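SnoaL-like domain-containing protein (Xanthomonas campestris pv. campestris, PDB 3G8Z) is of unknown function but has a cystatin-like fold and a SnoaL-like domain, probably related to SnoaL-type polyketide cyclases. Local coordinates at residues N110-K115 against E142-G147. Sequence-based numbering, arbitrary orientation.
Sequences NGVTLK and EDAFWG
Trp-146 O, at the C-terminal end of helix 139-146, is gripped by a water that donates to it at 3.1 Å and accepts from Asn-110 ND2, and by the side-chain amide of Gln-58. Asn-110 sits in the turn between strands 98-109 and 112-125; its CG lies anti to the carbonyl carbon (chi1 -67°), which carries ND2 over the helix end, 2.7 Å from Phe-145 O. Gly-147, the next residue after Trp-146, leaves helical geometry with positive phi.

Beyond the turn, along the strand, the contact is apolar. Val-112 splits its branches: CG2 meets Ala-144 CB at 3.8 Å, while CG1 faces CB of Phe-145. The side chains of Leu-114 and Phe-145 cross at about a right angle, and CD2 of Leu-114 stands 3.7 Å from the ring centroid, almost on the normal, as a CH-pi contact. Its other methyl, CD1, rests against CA of Glu-142. Val-112 O lies at the ring edge, in plane, 3.8 Å from CD1 of Phe-145.

The edge of Phe-145, at CD2, points onto one face of the Trp-146 indole, which is held by NE1 donating to Glu-142 OE2 (2.8 Å) from above the carboxylate plane; Ser-136 and Gln-139 bind OE1. Further back along the helix, Gln-141 OE1 accepts from Lys-115 N. Residues 142-147 thus pack on the start of strand 112-125, in the curved sheet of the cystatin-like fold, through apolar side chains, with a water bridge at the turn.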
# COMPACT_ATOMS: atom_id res chain seq x y z
N ASN A 110 22.70 7.45 -13.06
CA ASN A 110 23.45 8.24 -12.07
C ASN A 110 24.42 7.40 -11.25
O ASN A 110 24.73 7.73 -10.11
CB ASN A 110 22.53 9.03 -11.16
CG ASN A 110 21.79 10.12 -11.90
OD1 ASN A 110 22.15 10.47 -13.04
ND2 ASN A 110 20.74 10.66 -11.27
N GLY A 111 24.92 6.34 -11.86
CA GLY A 111 25.88 5.46 -11.21
C GLY A 111 25.22 4.52 -10.23
O GLY A 111 25.90 3.82 -9.50
N VAL A 112 23.89 4.50 -10.21
CA VAL A 112 23.15 3.65 -9.27
C VAL A 112 22.41 2.50 -9.96
O VAL A 112 21.63 2.72 -10.87
CB VAL A 112 22.08 4.47 -8.49
CG1 VAL A 112 21.34 3.55 -7.49
CG2 VAL A 112 22.74 5.65 -7.79
N THR A 113 22.69 1.28 -9.52
CA THR A 113 21.90 0.13 -9.95
C THR A 113 20.75 -0.04 -8.98
O THR A 113 20.95 -0.36 -7.81
CB THR A 113 22.72 -1.14 -9.98
OG1 THR A 113 23.80 -0.98 -10.91
CG2 THR A 113 21.83 -2.34 -10.41
N LEU A 114 19.55 0.24 -9.49
CA LEU A 114 18.34 0.25 -8.70
C LEU A 114 17.70 -1.10 -8.84
O LEU A 114 17.55 -1.60 -9.96
CB LEU A 114 17.40 1.31 -9.26
CG LEU A 114 16.07 1.58 -8.56
CD1 LEU A 114 16.33 2.29 -7.24
CD2 LEU A 114 15.19 2.44 -9.48
N LYS A 115 17.36 -1.73 -7.72
CA LYS A 115 16.64 -2.98 -7.75
C LYS A 115 16.03 -3.17 -6.40
O LYS A 115 16.74 -3.38 -5.42
CB LYS A 115 17.53 -4.15 -8.06
CG LYS A 115 16.74 -5.44 -8.24
CD LYS A 115 17.63 -6.60 -8.56
CE LYS A 115 16.84 -7.87 -8.90
N GLU A 142 16.89 4.88 -4.02
CA GLU A 142 16.07 5.56 -5.03
C GLU A 142 16.37 7.05 -5.11
O GLU A 142 16.38 7.63 -6.20
CB GLU A 142 14.57 5.38 -4.78
CG GLU A 142 13.79 5.47 -6.10
CD GLU A 142 12.33 5.83 -5.94
OE1 GLU A 142 11.83 5.99 -4.78
OE2 GLU A 142 11.68 5.99 -7.00
N ASP A 143 16.60 7.67 -3.96
CA ASP A 143 16.97 9.07 -3.92
C ASP A 143 18.24 9.32 -4.73
O ASP A 143 18.34 10.30 -5.46
CB ASP A 143 17.24 9.53 -2.50
CG ASP A 143 15.98 9.75 -1.68
OD1 ASP A 143 14.87 9.72 -2.21
OD2 ASP A 143 16.14 9.97 -0.46
N ALA A 144 19.22 8.44 -4.58
CA ALA A 144 20.49 8.59 -5.30
C ALA A 144 20.28 8.37 -6.80
O ALA A 144 20.87 9.05 -7.63
CB ALA A 144 21.53 7.62 -4.76
N PHE A 145 19.42 7.40 -7.13
CA PHE A 145 19.11 7.09 -8.52
C PHE A 145 18.60 8.33 -9.26
O PHE A 145 19.07 8.68 -10.36
CB PHE A 145 18.08 5.96 -8.54
CG PHE A 145 17.62 5.54 -9.92
CD1 PHE A 145 18.38 4.67 -10.68
CD2 PHE A 145 16.40 5.96 -10.42
CE1 PHE A 145 17.95 4.26 -11.92
CE2 PHE A 145 15.98 5.56 -11.67
CZ PHE A 145 16.77 4.70 -12.43
N TRP A 146 17.63 9.00 -8.67
CA TRP A 146 17.00 10.12 -9.35
C TRP A 146 17.87 11.34 -9.29
O TRP A 146 17.92 12.13 -10.22
CB TRP A 146 15.62 10.41 -8.75
CG TRP A 146 14.59 9.33 -9.05
CD1 TRP A 146 13.87 8.61 -8.14
CD2 TRP A 146 14.15 8.89 -10.34
NE1 TRP A 146 13.04 7.74 -8.78
CE2 TRP A 146 13.18 7.90 -10.13
CE3 TRP A 146 14.50 9.21 -11.65
CZ2 TRP A 146 12.56 7.24 -11.17
CZ3 TRP A 146 13.87 8.55 -12.68
CH2 TRP A 146 12.91 7.58 -12.43
N GLY A 147 18.55 11.50 -8.17
CA GLY A 147 19.48 12.57 -7.99
C GLY A 147 18.84 13.89 -7.68
O GLY A 147 17.62 14.03 -7.55
O HOH W 1 20.18 13.43 -11.81